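Local structure of MMACHC-like protein (Caenorhabditis elegans, 5UJC) at residues H139-Y147 with E202-T210. The protein probably catalyses the flavin-dependent reductive decyanation of cyanocobalamin and the glutathione-dependent demethylation of methylcobalamin, and binds methylcobalamin in its pocket. Residues are numbered along the deposited sequence; the frame is centred on the assembly and turned at random.
Sequences HVAGAAFYY and EKEPRPILT
Gly142 and Pro205 bring the two backbones within 3.8 Å of each other, CA to CA, where a Schellman motif ends helix 134-140 and the extended loop 202-210 runs past it. The site illustrates how an irregular chain can be fastened to a helix end: lacking a CB, which would collide with Lys203 O, Gly142 lets the neighbouring chain in, with its CA 3.2 Å from Lys203 O in a CA-H...O contact, and its positive phi suits glycine besides. Waters link the two backbones, one joining Gly142 O to Arg206 N and another Phe145 N to Arg206 O.

Pro205 lies over His139, its CG 3.6 Å from the ring centroid in a CH-pi contact only 11° off the normal. The imidazole, close to the bound methylcobalamin, is also held at its edge, where Tyr146 N donates to His139 ND1 at 3.0 Å, nearly straight and in the ring plane. Tyr146 OH hydrogen-bonds the cobalamin, so strand 145-147 borders its pocket. The Phe145 ring, turned away from its own backbone N (chi1 -162°), takes His139 CE1 over one face and meets Pro205 O at its edge. Beyond it, Phe145 CD1 rests on a face of Tyr147, near the rim.

The Tyr147 hydroxyl accepts from two consecutive amides, Ile208 N and Leu209 N, with the latter bond the straighter at 168°. A phenylalanine here would probably leave both N-H groups without their acceptor and let the loop before helix 212-225 shift. A water also lies 2.6 Å from Tyr147 OH and donates to Leu209 O.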
loop_
_atom_site.group_PDB
_atom_site.type_symbol
_atom_site.label_atom_id
_atom_site.label_comp_id
_atom_site.label_asym_id
_atom_site.label_seq_id
_atom_site.Cartn_x
_atom_site.Cartn_y
_atom_site.Cartn_z
ATOM N N HIS A 139 -7.152 1.833 -8.015
ATOM C CA HIS A 139 -8.441 1.821 -8.698
ATOM C C HIS A 139 -8.263 1.561 -10.213
ATOM O O HIS A 139 -8.914 0.670 -10.788
ATOM C CB HIS A 139 -9.158 3.143 -8.455
ATOM C CG HIS A 139 -10.608 3.130 -8.831
ATOM N ND1 HIS A 139 -11.599 2.825 -7.933
ATOM C CD2 HIS A 139 -11.224 3.372 -10.008
ATOM C CE1 HIS A 139 -12.773 2.898 -8.532
ATOM N NE2 HIS A 139 -12.571 3.226 -9.796
ATOM N N VAL A 140 -7.340 2.292 -10.851
ATOM C CA VAL A 140 -7.164 2.124 -12.267
ATOM C C VAL A 140 -6.550 0.768 -12.624
ATOM O O VAL A 140 -6.795 0.242 -13.719
ATOM C CB VAL A 140 -6.387 3.278 -12.932
ATOM C CG1 VAL A 140 -7.065 4.628 -12.649
ATOM C CG2 VAL A 140 -4.921 3.288 -12.553
ATOM N N ALA A 141 -5.821 0.169 -11.676
ATOM C CA ALA A 141 -5.250 -1.184 -11.888
ATOM C C ALA A 141 -6.241 -2.296 -11.554
ATOM O O ALA A 141 -5.952 -3.466 -11.770
ATOM C CB ALA A 141 -3.999 -1.361 -11.083
ATOM N N GLY A 142 -7.382 -1.930 -10.971
ATOM C CA GLY A 142 -8.408 -2.910 -10.577
ATOM C C GLY A 142 -8.131 -3.616 -9.265
ATOM O O GLY A 142 -8.806 -4.586 -8.939
ATOM N N ALA A 143 -7.111 -3.176 -8.538
ATOM C CA ALA A 143 -6.704 -3.848 -7.292
ATOM C C ALA A 143 -7.642 -3.621 -6.132
ATOM O O ALA A 143 -7.870 -4.525 -5.328
ATOM C CB ALA A 143 -5.296 -3.433 -6.895
ATOM N N ALA A 144 -8.191 -2.410 -6.039
ATOM C CA ALA A 144 -9.032 -2.029 -4.911
ATOM C C ALA A 144 -9.863 -0.851 -5.341
ATOM O O ALA A 144 -9.364 0.043 -6.006
ATOM C CB ALA A 144 -8.164 -1.673 -3.711
ATOM N N PHE A 145 -11.137 -0.851 -4.945
ATOM C CA PHE A 145 -12.069 0.225 -5.297
ATOM C C PHE A 145 -11.811 1.408 -4.366
ATOM O O PHE A 145 -11.776 1.263 -3.139
ATOM C CB PHE A 145 -13.493 -0.260 -5.162
ATOM C CG PHE A 145 -14.486 0.596 -5.884
ATOM C CD1 PHE A 145 -14.859 1.835 -5.379
ATOM C CD2 PHE A 145 -15.041 0.174 -7.067
ATOM C CE1 PHE A 145 -15.760 2.628 -6.063
ATOM C CE2 PHE A 145 -15.925 0.967 -7.764
ATOM C CZ PHE A 145 -16.290 2.199 -7.251
ATOM N N TYR A 146 -11.601 2.565 -4.957
ATOM C CA TYR A 146 -11.279 3.772 -4.219
ATOM C C TYR A 146 -12.565 4.595 -3.989
ATOM O O TYR A 146 -13.135 5.160 -4.946
ATOM C CB TYR A 146 -10.237 4.591 -5.001
ATOM C CG TYR A 146 -9.782 5.894 -4.365
ATOM C CD1 TYR A 146 -9.777 6.076 -2.974
ATOM C CD2 TYR A 146 -9.257 6.898 -5.154
ATOM C CE1 TYR A 146 -9.293 7.243 -2.408
ATOM C CE2 TYR A 146 -8.791 8.082 -4.600
ATOM C CZ TYR A 146 -8.817 8.251 -3.216
ATOM O OH TYR A 146 -8.340 9.421 -2.625
ATOM N N TYR A 147 -12.964 4.696 -2.719
ATOM C CA TYR A 147 -14.135 5.441 -2.307
ATOM C C TYR A 147 -13.728 6.863 -1.937
ATOM O O TYR A 147 -13.040 7.092 -0.911
ATOM C CB TYR A 147 -14.834 4.727 -1.135
ATOM C CG TYR A 147 -15.419 3.430 -1.557
ATOM C CD1 TYR A 147 -16.632 3.377 -2.207
ATOM C CD2 TYR A 147 -14.734 2.237 -1.363
ATOM C CE1 TYR A 147 -17.118 2.203 -2.709
ATOM C CE2 TYR A 147 -15.234 1.032 -1.839
ATOM C CZ TYR A 147 -16.407 1.026 -2.544
ATOM O OH TYR A 147 -16.902 -0.156 -3.060
ATOM N N GLU A 202 -6.676 -2.956 -18.205
ATOM C CA GLU A 202 -6.780 -3.193 -16.765
ATOM C C GLU A 202 -8.156 -3.752 -16.408
ATOM O O GLU A 202 -9.151 -3.307 -16.931
ATOM C CB GLU A 202 -6.559 -1.889 -15.993
ATOM C CG GLU A 202 -5.175 -1.273 -16.162
ATOM C CD GLU A 202 -5.105 -0.201 -17.224
ATOM O OE1 GLU A 202 -6.067 -0.050 -18.030
ATOM O OE2 GLU A 202 -4.086 0.495 -17.266
ATOM N N LYS A 203 -8.213 -4.653 -15.443
ATOM C CA LYS A 203 -9.515 -5.046 -14.912
ATOM C C LYS A 203 -10.121 -3.907 -14.094
ATOM O O LYS A 203 -9.407 -3.027 -13.600
ATOM C CB LYS A 203 -9.440 -6.349 -14.110
ATOM C CG LYS A 203 -8.877 -6.228 -12.721
ATOM C CD LYS A 203 -8.990 -7.563 -11.974
ATOM C CE LYS A 203 -8.093 -8.643 -12.566
ATOM N NZ LYS A 203 -6.673 -8.205 -12.672
ATOM N N GLU A 204 -11.444 -3.882 -14.040
ATOM C CA GLU A 204 -12.152 -2.924 -13.240
ATOM C C GLU A 204 -12.099 -3.364 -11.777
ATOM O O GLU A 204 -12.194 -4.553 -11.482
ATOM C CB GLU A 204 -13.608 -2.813 -13.718
ATOM C CG GLU A 204 -13.741 -2.172 -15.089
ATOM C CD GLU A 204 -14.401 -0.813 -15.026
ATOM O OE1 GLU A 204 -13.817 0.108 -14.406
ATOM O OE2 GLU A 204 -15.513 -0.672 -15.583
ATOM N N PRO A 205 -11.991 -2.403 -10.848
ATOM C CA PRO A 205 -12.028 -2.773 -9.437
ATOM C C PRO A 205 -13.397 -3.276 -8.998
ATOM O O PRO A 205 -14.418 -2.773 -9.459
ATOM C CB PRO A 205 -11.663 -1.471 -8.731
ATOM C CG PRO A 205 -12.141 -0.404 -9.665
ATOM C CD PRO A 205 -11.931 -0.944 -11.039
ATOM N N ARG A 206 -13.421 -4.333 -8.181
ATOM C CA ARG A 206 -14.700 -4.892 -7.694
ATOM C C ARG A 206 -15.358 -3.928 -6.725
ATOM O O ARG A 206 -14.723 -3.509 -5.750
ATOM C CB ARG A 206 -14.468 -6.240 -6.975
ATOM C CG ARG A 206 -15.781 -6.939 -6.554
ATOM C CD ARG A 206 -15.561 -8.068 -5.527
ATOM N NE ARG A 206 -14.746 -9.147 -6.065
ATOM C CZ ARG A 206 -14.392 -10.244 -5.382
ATOM N NH1 ARG A 206 -14.775 -10.403 -4.113
ATOM N NH2 ARG A 206 -13.623 -11.167 -5.957
ATOM N N PRO A 207 -16.657 -3.626 -6.944
ATOM C CA PRO A 207 -17.374 -2.871 -5.963
ATOM C C PRO A 207 -17.494 -3.641 -4.648
ATOM O O PRO A 207 -17.862 -4.817 -4.644
ATOM C CB PRO A 207 -18.765 -2.684 -6.591
ATOM C CG PRO A 207 -18.605 -2.943 -8.011
ATOM C CD PRO A 207 -17.445 -3.848 -8.176
ATOM N N ILE A 208 -17.144 -2.993 -3.561
ATOM C CA ILE A 208 -17.188 -3.605 -2.245
ATOM C C ILE A 208 -18.415 -3.127 -1.460
ATOM O O ILE A 208 -19.136 -3.920 -0.884
ATOM C CB ILE A 208 -15.899 -3.308 -1.452
ATOM C CG1 ILE A 208 -14.661 -3.791 -2.232
ATOM C CG2 ILE A 208 -15.961 -3.959 -0.071
ATOM C CD1 ILE A 208 -14.708 -5.243 -2.623
ATOM N N LEU A 209 -18.600 -1.820 -1.413
ATOM C CA LEU A 209 -19.727 -1.211 -0.733
ATOM C C LEU A 209 -20.667 -0.622 -1.763
ATOM O O LEU A 209 -20.297 0.308 -2.494
ATOM C CB LEU A 209 -19.252 -0.110 0.187
ATOM C CG LEU A 209 -18.307 -0.553 1.305
ATOM C CD1 LEU A 209 -17.872 0.626 2.145
ATOM C CD2 LEU A 209 -18.936 -1.622 2.180
ATOM N N THR A 210 -21.859 -1.182 -1.848
ATOM C CA THR A 210 -22.805 -0.818 -2.884
ATOM C C THR A 210 -23.823 0.225 -2.410
ATOM O O THR A 210 -24.509 0.848 -3.246
ATOM C CB THR A 210 -23.534 -2.054 -3.388
ATOM O OG1 THR A 210 -24.085 -2.757 -2.283
ATOM C CG2 THR A 210 -22.567 -2.959 -4.162
HETATM O O HOH W 1 -9.540 -0.340 -14.241
HETATM O O HOH W 2 -7.931 1.436 -16.093
HETATM O O HOH W 3 -5.981 -6.032 -10.508
HETATM O O HOH W 4 -10.878 -5.168 -7.072
HETATM O O HOH W 5 -12.156 -3.836 -4.781
HETATM O O HOH W 6 -18.664 0.217 -4.938
#